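Local coordinates for glycerol dehydrogenase (Schizosaccharomyces pombe, PDB 1TA9), which catalyses the NAD-dependent oxidation of glycerol to dihydroxyacetone, probably with the help of a bound zinc ion, in the assimilation of glycerol, at residues V219-P222 against V223-I227; S228-G231 against D232-T236; Y274-S277 against A278-N282; G285-E289 against A290-V294; L311-A314 against H315-N319. One frame throughout, in Å; residues are numbered along the deposited sequence.

Interaction 1. Residues V219-P222 against V223-I227; sequences VRAP and VRFLI
Apolar contact is carried by Pro222 and Phe225, whose side chains lie next to each other and point the same way. Pro222 CD approaches Phe225 CD2 to 3.6 Å, and Pro222 CG meets Phe225 CE2 at 4.0 Å, so the CG-CD edge of the proline ring lies against CD2 and CE2 of the phenyl group. The phenyl ring is brought there by a first torsion of -75°, which sets CG beside the backbone N. Ala221 CB adds a distant contact to CD2. Ala221 and Pro222 link helix 215-220 to helix 223-245, the long helix whose first turn holds Phe225 and which leads to the metal site. Hydrogen bonding centres on Pro222 O. It accepts from Phe225 N at 3.0 Å, the donor standing above the carbonyl plane, and it also lies near the plane of the phenyl ring at its edge, 3.4 Å from Phe225 CD2. A water donates to Pro222 O at 2.7 Å and accepts a weak bond from Leu226 N, bridging the first turn. Charge is dealt with outside the turn: Arg224, extended away from it, forms a salt bridge with Glu335, and Arg220 pairs with Asp216. Phe225 also packs against Met332.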
loop_
_atom_site.group_PDB
_atom_site.type_symbol
_atom_site.label_atom_id
_atom_site.label_comp_id
_atom_site.label_asym_id
_atom_site.label_seq_id
_atom_site.Cartn_x
_atom_site.Cartn_y
_atom_site.Cartn_z
ATOM N N VAL B 219 17.335 -10.140 -36.298
ATOM C CA VAL B 219 15.934 -10.558 -36.387
ATOM C C VAL B 219 15.710 -11.712 -37.370
ATOM O O VAL B 219 14.720 -12.435 -37.263
ATOM C CB VAL B 219 15.011 -9.369 -36.770
ATOM C CG1 VAL B 219 15.057 -9.121 -38.267
ATOM C CG2 VAL B 219 13.579 -9.640 -36.301
ATOM N N ARG B 220 16.634 -11.885 -38.314
ATOM C CA ARG B 220 16.535 -12.953 -39.314
ATOM C C ARG B 220 17.070 -14.291 -38.812
ATOM O O ARG B 220 16.831 -15.332 -39.422
ATOM C CB ARG B 220 17.296 -12.564 -40.588
ATOM C CG ARG B 220 16.613 -11.509 -41.443
ATOM C CD ARG B 220 17.528 -11.069 -42.587
ATOM N NE ARG B 220 16.881 -10.103 -43.474
ATOM C CZ ARG B 220 15.977 -10.423 -44.396
ATOM N NH1 ARG B 220 15.609 -11.688 -44.560
ATOM N NH2 ARG B 220 15.442 -9.477 -45.158
ATOM N N ALA B 221 17.798 -14.271 -37.705
ATOM C CA ALA B 221 18.357 -15.504 -37.159
ATOM C C ALA B 221 17.294 -16.299 -36.404
ATOM O O ALA B 221 16.305 -15.737 -35.933
ATOM C CB ALA B 221 19.514 -15.175 -36.230
ATOM N N PRO B 222 17.479 -17.627 -36.291
ATOM C CA PRO B 222 16.514 -18.469 -35.576
ATOM C C PRO B 222 16.320 -17.940 -34.158
ATOM O O PRO B 222 17.291 -17.621 -33.475
ATOM C CB PRO B 222 17.179 -19.839 -35.591
ATOM C CG PRO B 222 17.919 -19.824 -36.898
ATOM C CD PRO B 222 18.543 -18.447 -36.898
ATOM N N VAL B 223 15.073 -17.860 -33.709
ATOM C CA VAL B 223 14.786 -17.331 -32.379
ATOM C C VAL B 223 15.449 -18.105 -31.231
ATOM O O VAL B 223 15.574 -17.586 -30.119
ATOM C CB VAL B 223 13.254 -17.226 -32.153
ATOM C CG1 VAL B 223 12.637 -18.609 -32.073
ATOM C CG2 VAL B 223 12.966 -16.399 -30.901
ATOM N N ARG B 224 15.893 -19.333 -31.485
ATOM C CA ARG B 224 16.565 -20.093 -30.433
ATOM C C ARG B 224 17.802 -19.302 -29.974
ATOM O O ARG B 224 18.157 -19.315 -28.796
ATOM C CB ARG B 224 16.991 -21.475 -30.943
ATOM C CG ARG B 224 17.702 -22.316 -29.894
ATOM C CD ARG B 224 18.338 -23.585 -30.467
ATOM N NE ARG B 224 19.089 -24.300 -29.433
ATOM C CZ ARG B 224 19.933 -25.300 -29.661
ATOM N NH1 ARG B 224 20.152 -25.726 -30.901
ATOM N NH2 ARG B 224 20.565 -25.875 -28.646
ATOM N N PHE B 225 18.447 -18.603 -30.903
ATOM C CA PHE B 225 19.634 -17.810 -30.575
ATOM C C PHE B 225 19.323 -16.668 -29.604
ATOM O O PHE B 225 20.053 -16.446 -28.635
ATOM C CB PHE B 225 20.258 -17.234 -31.851
ATOM C CG PHE B 225 21.007 -18.245 -32.670
ATOM C CD1 PHE B 225 22.283 -18.657 -32.291
ATOM C CD2 PHE B 225 20.433 -18.799 -33.808
ATOM C CE1 PHE B 225 22.979 -19.611 -33.036
ATOM C CE2 PHE B 225 21.118 -19.757 -34.563
ATOM C CZ PHE B 225 22.392 -20.162 -34.174
ATOM N N LEU B 226 18.247 -15.937 -29.877
ATOM C CA LEU B 226 17.849 -14.825 -29.014
ATOM C C LEU B 226 17.533 -15.344 -27.618
ATOM O O LEU B 226 17.913 -14.735 -26.618
ATOM C CB LEU B 226 16.612 -14.112 -29.579
ATOM C CG LEU B 226 16.068 -12.952 -28.729
ATOM C CD1 LEU B 226 17.044 -11.783 -28.789
ATOM C CD2 LEU B 226 14.701 -12.515 -29.239
ATOM N N ILE B 227 16.829 -16.471 -27.561
ATOM C CA ILE B 227 16.451 -17.072 -26.293
ATOM C C ILE B 227 17.688 -17.468 -25.494
ATOM O O ILE B 227 17.716 -17.324 -24.274
ATOM C CB ILE B 227 15.531 -18.289 -26.520
ATOM C CG1 ILE B 227 14.189 -17.798 -27.070
ATOM C CG2 ILE B 227 15.331 -19.054 -25.215
ATOM C CD1 ILE B 227 13.251 -18.889 -27.549
HETATM O O HOH W 1 17.554 -15.040 -32.690
#

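Interaction 2. Residues S228-G231 against D232-T236. With K (potassium ion), chain J; ZN (zinc ion), chain I.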
loop_
_atom_site.group_PDB
_atom_site.type_symbol
_atom_site.label_atom_id
_atom_site.label_comp_id
_atom_site.label_asym_id
_atom_site.label_seq_id
_atom_site.Cartn_x
_atom_site.Cartn_y
_atom_site.Cartn_z
ATOM N N SER B 228 18.711 -17.959 -26.182
ATOM C CA SER B 228 19.944 -18.331 -25.506
ATOM C C SER B 228 20.543 -17.066 -24.883
ATOM O O SER B 228 21.054 -17.092 -23.766
ATOM C CB SER B 228 20.930 -18.939 -26.499
ATOM O OG SER B 228 22.171 -19.175 -25.870
ATOM N N GLY B 229 20.471 -15.960 -25.617
ATOM C CA GLY B 229 20.987 -14.702 -25.111
ATOM C C GLY B 229 20.187 -14.209 -23.917
ATOM O O GLY B 229 20.721 -13.537 -23.040
ATOM N N ILE B 230 18.896 -14.518 -23.892
ATOM C CA ILE B 230 18.045 -14.111 -22.774
ATOM C C ILE B 230 18.474 -14.928 -21.558
ATOM O O ILE B 230 18.547 -14.417 -20.437
ATOM C CB ILE B 230 16.548 -14.372 -23.095
ATOM C CG1 ILE B 230 16.072 -13.364 -24.148
ATOM C CG2 ILE B 230 15.703 -14.294 -21.821
ATOM C CD1 ILE B 230 14.681 -13.640 -24.695
ATOM N N GLY B 231 18.772 -16.201 -21.794
ATOM C CA GLY B 231 19.206 -17.068 -20.715
ATOM C C GLY B 231 20.496 -16.559 -20.104
ATOM O O GLY B 231 20.676 -16.581 -18.883
ATOM N N ASP B 232 21.401 -16.091 -20.954
ATOM C CA ASP B 232 22.671 -15.571 -20.478
ATOM C C ASP B 232 22.412 -14.248 -19.752
ATOM O O ASP B 232 22.960 -14.000 -18.680
ATOM C CB ASP B 232 23.624 -15.345 -21.656
ATOM C CG ASP B 232 25.079 -15.298 -21.226
ATOM O OD1 ASP B 232 25.933 -14.847 -22.020
ATOM O OD2 ASP B 232 25.368 -15.728 -20.091
ATOM N N ALA B 233 21.560 -13.408 -20.331
ATOM C CA ALA B 233 21.254 -12.111 -19.732
ATOM C C ALA B 233 20.574 -12.249 -18.362
ATOM O O ALA B 233 20.791 -11.428 -17.464
ATOM C CB ALA B 233 20.378 -11.293 -20.682
ATOM N N LEU B 234 19.757 -13.284 -18.199
ATOM C CA LEU B 234 19.074 -13.510 -16.926
ATOM C C LEU B 234 20.019 -13.761 -15.749
ATOM O O LEU B 234 19.689 -13.437 -14.609
ATOM C CB LEU B 234 18.102 -14.688 -17.040
ATOM C CG LEU B 234 16.737 -14.384 -17.661
ATOM C CD1 LEU B 234 15.979 -15.688 -17.887
ATOM C CD2 LEU B 234 15.957 -13.453 -16.743
ATOM N N SER B 235 21.187 -14.334 -16.007
ATOM C CA SER B 235 22.112 -14.608 -14.915
ATOM C C SER B 235 22.895 -13.376 -14.461
ATOM O O SER B 235 23.408 -13.341 -13.342
ATOM C CB SER B 235 23.096 -15.711 -15.309
ATOM O OG SER B 235 24.038 -15.250 -16.255
ATOM N N THR B 236 22.970 -12.364 -15.318
ATOM C CA THR B 236 23.715 -11.153 -14.999
ATOM C C THR B 236 23.349 -10.511 -13.663
ATOM O O THR B 236 24.218 -10.315 -12.813
ATOM C CB THR B 236 23.558 -10.090 -16.103
ATOM O OG1 THR B 236 24.049 -10.616 -17.340
ATOM C CG2 THR B 236 24.345 -8.834 -15.749
HETATM K K K J . 25.574 -13.147 -18.069
HETATM ZN ZN ZN I . 27.558 -16.037 -20.325
HETATM O O HOH W 2 26.370 -13.027 -15.618
#
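Gly229 O touches Asp232 CB at 3.7 Å, within an unbroken turn of helix 223-245 that presents ligands to the zinc and potassium ions. From CB the Asp232 side chain leaves the preceding turn: CG stands anti to the backbone N (chi1 -159°), which carries the carboxylate out to the metals. OD2 binds the zinc ion at 2.2 Å and bridges to the potassium ion by a long bond of 3.3 Å, while OD1 is a longer 2.6 Å from the zinc. The shared negative charge probably eases the closeness of the two ions. His315 and His333 also bind the zinc, and Asp182 joins the potassium shell. The helix itself supplies further potassium ligands, namely Asp232 O, Ser235 OG, which is also hydrogen-bonded to Glu239, and Thr236 OG1. Behind the site, Asp232 N donates to Ser228 O and Ala233 N to Gly229 O, fixing the backbone from which the carboxylate projects. On another side of the helix Ile230 and Leu234 lie alongside, pointing the same way, with Ile230 CG2 and Leu234 CD1 4.2 Å apart. Ile230 and Ala233 pack against helices 258-284 and 289-307. A water also binds the potassium ion, its oxygen 2.6 Å away.

Interaction 3. Residues Y274-S277 against A278-N282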
loop_
_atom_site.group_PDB
_atom_site.type_symbol
_atom_site.label_atom_id
_atom_site.label_comp_id
_atom_site.label_asym_id
_atom_site.label_seq_id
_atom_site.Cartn_x
_atom_site.Cartn_y
_atom_site.Cartn_z
ATOM N N TYR B 274 10.217 -6.813 -21.730
ATOM C CA TYR B 274 10.238 -7.148 -23.148
ATOM C C TYR B 274 10.728 -8.504 -23.655
ATOM O O TYR B 274 10.672 -8.753 -24.855
ATOM C CB TYR B 274 11.032 -6.055 -23.868
ATOM C CG TYR B 274 10.525 -4.660 -23.582
ATOM C CD1 TYR B 274 9.341 -4.203 -24.152
ATOM C CD2 TYR B 274 11.215 -3.807 -22.716
ATOM C CE1 TYR B 274 8.847 -2.934 -23.872
ATOM C CE2 TYR B 274 10.727 -2.527 -22.425
ATOM C CZ TYR B 274 9.542 -2.101 -23.011
ATOM O OH TYR B 274 9.047 -0.841 -22.756
ATOM N N ALA B 275 11.202 -9.382 -22.782
ATOM C CA ALA B 275 11.704 -10.669 -23.266
ATOM C C ALA B 275 10.732 -11.456 -24.151
ATOM O O ALA B 275 11.094 -11.885 -25.255
ATOM C CB ALA B 275 12.159 -11.537 -22.091
ATOM N N LEU B 276 9.505 -11.655 -23.681
ATOM C CA LEU B 276 8.535 -12.413 -24.465
ATOM C C LEU B 276 8.090 -11.697 -25.735
ATOM O O LEU B 276 7.854 -12.339 -26.755
ATOM C CB LEU B 276 7.307 -12.774 -23.622
ATOM C CG LEU B 276 6.185 -13.505 -24.374
ATOM C CD1 LEU B 276 6.752 -14.678 -25.178
ATOM C CD2 LEU B 276 5.140 -13.988 -23.382
ATOM N N SER B 277 7.973 -10.373 -25.684
ATOM C CA SER B 277 7.557 -9.641 -26.877
ATOM C C SER B 277 8.689 -9.661 -27.915
ATOM O O SER B 277 8.434 -9.680 -29.115
ATOM C CB SER B 277 7.124 -8.199 -26.536
ATOM O OG SER B 277 8.001 -7.563 -25.627
ATOM N N ALA B 278 9.936 -9.683 -27.452
ATOM C CA ALA B 278 11.083 -9.747 -28.364
ATOM C C ALA B 278 11.102 -11.137 -29.004
ATOM O O ALA B 278 11.380 -11.289 -30.195
ATOM C CB ALA B 278 12.381 -9.518 -27.599
ATOM N N ILE B 279 10.823 -12.154 -28.197
ATOM C CA ILE B 279 10.784 -13.524 -28.701
ATOM C C ILE B 279 9.715 -13.655 -29.792
ATOM O O ILE B 279 9.977 -14.192 -30.874
ATOM C CB ILE B 279 10.485 -14.526 -27.560
ATOM C CG1 ILE B 279 11.702 -14.629 -26.635
ATOM C CG2 ILE B 279 10.130 -15.887 -28.142
ATOM C CD1 ILE B 279 11.480 -15.512 -25.405
ATOM N N LEU B 280 8.509 -13.175 -29.506
ATOM C CA LEU B 280 7.430 -13.237 -30.490
ATOM C C LEU B 280 7.823 -12.443 -31.739
ATOM O O LEU B 280 7.601 -12.891 -32.866
ATOM C CB LEU B 280 6.130 -12.681 -29.888
ATOM C CG LEU B 280 5.523 -13.545 -28.774
ATOM C CD1 LEU B 280 4.442 -12.776 -28.035
ATOM C CD2 LEU B 280 4.949 -14.821 -29.379
ATOM N N SER B 281 8.419 -11.271 -31.537
ATOM C CA SER B 281 8.853 -10.431 -32.651
ATOM C C SER B 281 9.870 -11.159 -33.538
ATOM O O SER B 281 9.717 -11.208 -34.763
ATOM C CB SER B 281 9.468 -9.124 -32.124
ATOM O OG SER B 281 8.480 -8.295 -31.527
ATOM N N ASN B 282 10.903 -11.720 -32.911
ATOM C CA ASN B 282 11.958 -12.457 -33.621
ATOM C C ASN B 282 11.314 -13.601 -34.413
ATOM O O ASN B 282 11.610 -13.806 -35.596
ATOM C CB ASN B 282 12.960 -13.011 -32.590
ATOM C CG ASN B 282 14.246 -13.550 -33.212
ATOM O OD1 ASN B 282 15.178 -13.909 -32.485
ATOM N ND2 ASN B 282 14.309 -13.609 -34.542
#
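Ser277 O is gripped twice by Ser281, whose OG donates at 2.8 Å and whose backbone N donates at 2.9 Å. The two donors reach the carbonyl oxygen from opposite faces of its plane. The hydroxyl is turned back along the helix because OG lies anti to the carbonyl carbon of its own residue (chi1 -69°). Beyond the turn, Ser281 OG is also hydrogen-bonded to Thr288 OG1 in the segment that follows. The backbone repeats the same spacing: Ala278 N donates to Tyr274 O, nearly along the C=O axis, and Leu280 N donates to Leu276 O with an N-H...O angle of 168°. Apolar packing comes from Leu276 and Leu280, which cross obliquely. Leu276 CD1 lies 4.0 Å from Leu280 CG, and Leu276 CG lies 4.1 Å from Leu280 CD1. Ile279 folds its CG1 back against the preceding turn, 3.1 Å from Ala275 O. Outside the segment, Tyr274 OH donates to the carbonyl oxygen Asp349 O of the second subunit, and Leu276 packs on Leu352 there. Helix 258-284 belongs to the helical part of an iron-containing alcohol dehydrogenase fold, with Ile279 turned to Ile227 and Ile230 of helix 223-245 and Tyr274 and Leu276 to the second subunit.

Interaction 4. Residues G285-E289 against A290-V294; sequences GVCTE and AFENV
A threonine N-cap starts helix 289-307: Thr288 OG1 accepts from Phe291 N at 3.2 Å, a chi1 of 52° placing OG1 between its own backbone N and carbonyl carbon, turned toward the first helical amides. Thr288 and Phe291 side chains cross at about a right angle, with Thr288 OG1 3.5 Å from Phe291 CB. The hydroxyl also has Ser281 as a partner, tying the cap to helix 258-284, which itself closes in a Schellman motif at Gly285. Backbone bonds carry the helix on, Glu292 N donating to Thr288 O and Asn293 N to Glu289 O. Cys287, the centre of an inverse gamma turn, brings its sulfur obliquely to the ring of Phe291, with SG 3.9 Å from CD2. Phe291 in turn packs on Val219 and Leu226.

Toward the neighbouring subunits the contact is polar. Glu289 and Asn293 cross with carboxylate and amide planes 66° apart, and Glu289 pairs with Lys403 of the second subunit. Asn293 ND2 bonds Asp349 of the second subunit, while its OD1 receives Arg64 of the third. Replacing Asn293 by a leucine would probably leave Asp349 of the second subunit and Arg64 of the third without this mate and strip the nearby water of one acceptor. That water donates to Glu289 OE1 at 2.8 Å and to Asn293 OD1 at 2.7 Å.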
loop_
_atom_site.group_PDB
_atom_site.type_symbol
_atom_site.label_atom_id
_atom_site.label_comp_id
_atom_site.label_asym_id
_atom_site.label_seq_id
_atom_site.Cartn_x
_atom_site.Cartn_y
_atom_site.Cartn_z
ATOM N N GLY B 285 9.670 -12.406 -37.299
ATOM C CA GLY B 285 10.593 -11.713 -38.181
ATOM C C GLY B 285 10.426 -10.204 -38.240
ATOM O O GLY B 285 10.809 -9.577 -39.229
ATOM N N VAL B 286 9.866 -9.611 -37.190
ATOM C CA VAL B 286 9.663 -8.165 -37.165
ATOM C C VAL B 286 10.568 -7.501 -36.132
ATOM O O VAL B 286 10.658 -7.941 -34.984
ATOM C CB VAL B 286 8.180 -7.807 -36.887
ATOM C CG1 VAL B 286 7.313 -8.304 -38.040
ATOM C CG2 VAL B 286 7.715 -8.430 -35.581
ATOM N N CYS B 287 11.236 -6.433 -36.563
ATOM C CA CYS B 287 12.181 -5.701 -35.728
ATOM C C CYS B 287 11.499 -4.579 -34.943
ATOM O O CYS B 287 11.678 -3.401 -35.246
ATOM C CB CYS B 287 13.295 -5.140 -36.629
ATOM S SG CYS B 287 14.838 -4.635 -35.815
ATOM N N THR B 288 10.714 -4.954 -33.936
ATOM C CA THR B 288 10.005 -3.988 -33.090
ATOM C C THR B 288 10.972 -3.340 -32.106
ATOM O O THR B 288 12.090 -3.816 -31.935
ATOM C CB THR B 288 8.913 -4.678 -32.261
ATOM O OG1 THR B 288 9.489 -5.786 -31.557
ATOM C CG2 THR B 288 7.787 -5.172 -33.158
ATOM N N GLU B 289 10.543 -2.263 -31.450
ATOM C CA GLU B 289 11.408 -1.611 -30.472
ATOM C C GLU B 289 11.614 -2.585 -29.310
ATOM O O GLU B 289 12.682 -2.625 -28.698
ATOM C CB GLU B 289 10.788 -0.298 -29.973
ATOM C CG GLU B 289 11.719 0.504 -29.055
ATOM C CD GLU B 289 11.211 1.908 -28.761
ATOM O OE1 GLU B 289 11.833 2.604 -27.928
ATOM O OE2 GLU B 289 10.197 2.320 -29.364
ATOM N N ALA B 290 10.594 -3.386 -29.025
ATOM C CA ALA B 290 10.684 -4.368 -27.951
ATOM C C ALA B 290 11.834 -5.332 -28.252
ATOM O O ALA B 290 12.639 -5.651 -27.372
ATOM C CB ALA B 290 9.365 -5.134 -27.828
ATOM N N PHE B 291 11.904 -5.793 -29.498
ATOM C CA PHE B 291 12.967 -6.699 -29.930
ATOM C C PHE B 291 14.307 -5.985 -29.770
ATOM O O PHE B 291 15.260 -6.539 -29.223
ATOM C CB PHE B 291 12.773 -7.089 -31.404
ATOM C CG PHE B 291 13.942 -7.844 -31.997
ATOM C CD1 PHE B 291 14.176 -9.173 -31.656
ATOM C CD2 PHE B 291 14.803 -7.223 -32.898
ATOM C CE1 PHE B 291 15.252 -9.877 -32.203
ATOM C CE2 PHE B 291 15.883 -7.916 -33.451
ATOM C CZ PHE B 291 16.107 -9.247 -33.101
ATOM N N GLU B 292 14.379 -4.749 -30.254
ATOM C CA GLU B 292 15.611 -3.975 -30.146
ATOM C C GLU B 292 16.021 -3.782 -28.683
ATOM O O GLU B 292 17.211 -3.752 -28.365
ATOM C CB GLU B 292 15.441 -2.607 -30.821
ATOM C CG GLU B 292 15.166 -2.680 -32.322
ATOM C CD GLU B 292 16.380 -2.329 -33.172
ATOM O OE1 GLU B 292 16.300 -2.475 -34.409
ATOM O OE2 GLU B 292 17.413 -1.897 -32.612
ATOM N N ASN B 293 15.042 -3.644 -27.791
ATOM C CA ASN B 293 15.353 -3.459 -26.375
ATOM C C ASN B 293 16.077 -4.672 -25.809
ATOM O O ASN B 293 17.031 -4.543 -25.034
ATOM C CB ASN B 293 14.081 -3.226 -25.554
ATOM C CG ASN B 293 13.443 -1.884 -25.829
ATOM O OD1 ASN B 293 14.094 -0.954 -26.315
ATOM N ND2 ASN B 293 12.162 -1.765 -25.497
ATOM N N VAL B 294 15.614 -5.855 -26.195
ATOM C CA VAL B 294 16.217 -7.088 -25.711
ATOM C C VAL B 294 17.584 -7.320 -26.349
ATOM O O VAL B 294 18.467 -7.920 -25.734
ATOM C CB VAL B 294 15.275 -8.289 -25.953
ATOM C CG1 VAL B 294 15.951 -9.592 -25.536
ATOM C CG2 VAL B 294 13.996 -8.085 -25.144
HETATM O O HOH W 3 14.163 -0.940 -35.170
HETATM O O HOH W 4 13.681 1.719 -26.069
#

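Interaction 5. Residues L311-A314 against H315-N319. With ZN (zinc ion), chain I.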
loop_
_atom_site.group_PDB
_atom_site.type_symbol
_atom_site.label_atom_id
_atom_site.label_comp_id
_atom_site.label_asym_id
_atom_site.label_seq_id
_atom_site.Cartn_x
_atom_site.Cartn_y
_atom_site.Cartn_z
ATOM N N LEU B 311 30.942 -12.565 -12.248
ATOM C CA LEU B 311 30.323 -13.865 -12.441
ATOM C C LEU B 311 30.376 -14.571 -11.091
ATOM O O LEU B 311 31.219 -14.253 -10.247
ATOM C CB LEU B 311 31.089 -14.685 -13.487
ATOM C CG LEU B 311 31.162 -14.112 -14.904
ATOM C CD1 LEU B 311 31.904 -15.084 -15.818
ATOM C CD2 LEU B 311 29.747 -13.858 -15.423
ATOM N N ALA B 312 29.474 -15.519 -10.881
ATOM C CA ALA B 312 29.445 -16.247 -9.623
ATOM C C ALA B 312 29.234 -17.742 -9.851
ATOM O O ALA B 312 29.953 -18.363 -10.636
ATOM C CB ALA B 312 28.350 -15.678 -8.716
ATOM N N ALA B 313 28.246 -18.321 -9.173
ATOM C CA ALA B 313 27.984 -19.749 -9.308
ATOM C C ALA B 313 27.396 -20.163 -10.654
ATOM O O ALA B 313 27.810 -21.172 -11.224
ATOM C CB ALA B 313 27.073 -20.220 -8.184
ATOM N N ALA B 314 26.437 -19.393 -11.158
ATOM C CA ALA B 314 25.780 -19.724 -12.422
ATOM C C ALA B 314 26.745 -20.129 -13.534
ATOM O O ALA B 314 26.638 -21.223 -14.088
ATOM C CB ALA B 314 24.913 -18.557 -12.885
ATOM N N HIS B 315 27.689 -19.256 -13.864
ATOM C CA HIS B 315 28.634 -19.580 -14.928
ATOM C C HIS B 315 29.614 -20.683 -14.561
ATOM O O HIS B 315 30.031 -21.459 -15.419
ATOM C CB HIS B 315 29.370 -18.323 -15.386
ATOM C CG HIS B 315 28.610 -17.547 -16.414
ATOM N ND1 HIS B 315 27.425 -16.903 -16.128
ATOM C CD2 HIS B 315 28.812 -17.393 -17.742
ATOM C CE1 HIS B 315 26.926 -16.389 -17.238
ATOM N NE2 HIS B 315 27.749 -16.674 -18.232
ATOM N N ALA B 316 29.978 -20.765 -13.288
ATOM C CA ALA B 316 30.887 -21.817 -12.847
ATOM C C ALA B 316 30.179 -23.156 -13.068
ATOM O O ALA B 316 30.791 -24.142 -13.488
ATOM C CB ALA B 316 31.229 -21.628 -11.375
ATOM N N ILE B 317 28.879 -23.180 -12.790
ATOM C CA ILE B 317 28.081 -24.387 -12.968
ATOM C C ILE B 317 27.968 -24.710 -14.454
ATOM O O ILE B 317 28.003 -25.879 -14.845
ATOM C CB ILE B 317 26.682 -24.213 -12.345
ATOM C CG1 ILE B 317 26.831 -24.034 -10.833
ATOM C CG2 ILE B 317 25.808 -25.422 -12.656
ATOM C CD1 ILE B 317 25.579 -23.586 -10.133
ATOM N N HIS B 318 27.839 -23.674 -15.278
ATOM C CA HIS B 318 27.764 -23.863 -16.722
ATOM C C HIS B 318 29.040 -24.559 -17.196
ATOM O O HIS B 318 28.986 -25.486 -18.006
ATOM C CB HIS B 318 27.606 -22.515 -17.433
ATOM C CG HIS B 318 28.106 -22.510 -18.848
ATOM N ND1 HIS B 318 29.447 -22.452 -19.162
ATOM C CD2 HIS B 318 27.446 -22.563 -20.030
ATOM C CE1 HIS B 318 29.592 -22.467 -20.475
ATOM N NE2 HIS B 318 28.394 -22.535 -21.026
ATOM N N ASN B 319 30.182 -24.115 -16.678
ATOM C CA ASN B 319 31.464 -24.703 -17.057
ATOM C C ASN B 319 31.584 -26.141 -16.561
ATOM O O ASN B 319 32.152 -26.994 -17.244
ATOM C CB ASN B 319 32.622 -23.864 -16.509
ATOM C CG ASN B 319 32.661 -22.470 -17.104
ATOM O OD1 ASN B 319 32.197 -22.250 -18.222
ATOM N ND2 ASN B 319 33.232 -21.526 -16.369
HETATM ZN ZN ZN I . 27.558 -16.037 -20.325
#
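Leu311 packs closely over the ring of His315. Its CD2 methyl sits over one face in a CH-pi contact, 4.0 Å from the ring centroid and 16° off the ring normal, displaced toward the rim so that ND1 of His315 lies 3.9 Å from it. The second methyl, Leu311 CD1, reaches back to His315 CB at 4.1 Å. The leucine stands in this place because CG lies anti to its carbonyl carbon (chi1 -62°), and the two side chains cross at a slant. His315 belongs to the first turns of helix 313-322, for which Ala312 is the N-cap residue, and the imidazole reaches from there to the zinc site, where NE2 binds the metal at 2.2 Å. Asp232 and His333 are further ligands, and ND1 is hydrogen-bonded to Glu239, so the ring is held at both nitrogens. With an alanine at Leu311 both methyls are gone, which is likely to open a gap over this ring face and leave the zinc and Glu239 to set its tilt.

The methyl contact on the other flank is looser, though also buried. Ala313 CB only grazes Ile317 CD1, at 4.2 Å, whereas Ile317 CG1 comes within 3.0 Å of Ala313 O, and the backbone supplies a firm link, Ile317 N donating to Ala313 O at 2.8 Å. Farther along, His318 ND1 donates to Asn319 OD1, which lies in the imidazole plane, and the ring of His318 meets that of His333 edge-to-face.

Overall arrangement
Interactions 2 and 5 are buried within the chain and meet at the zinc ion, joining helix 223-245 to helix 313-322; their chemistry is metal ligation. Interaction 1 adjoins interaction 2 on the same long helix, but at its partly buried start, where an apolar, water-bridged turn takes the place of the metals. Interactions 3 and 4, about 7 Å apart between centres, are also buried, but at the interface with the second subunit; hydroxyl bonds and polar contacts between subunits mark them, and interaction 4 also reaches a third subunit. Asn282 connects interaction 3 to interaction 1. Interaction 5 touches neither interaction 3 nor interaction 4, their centres lying about 26 and 29 Å from its own.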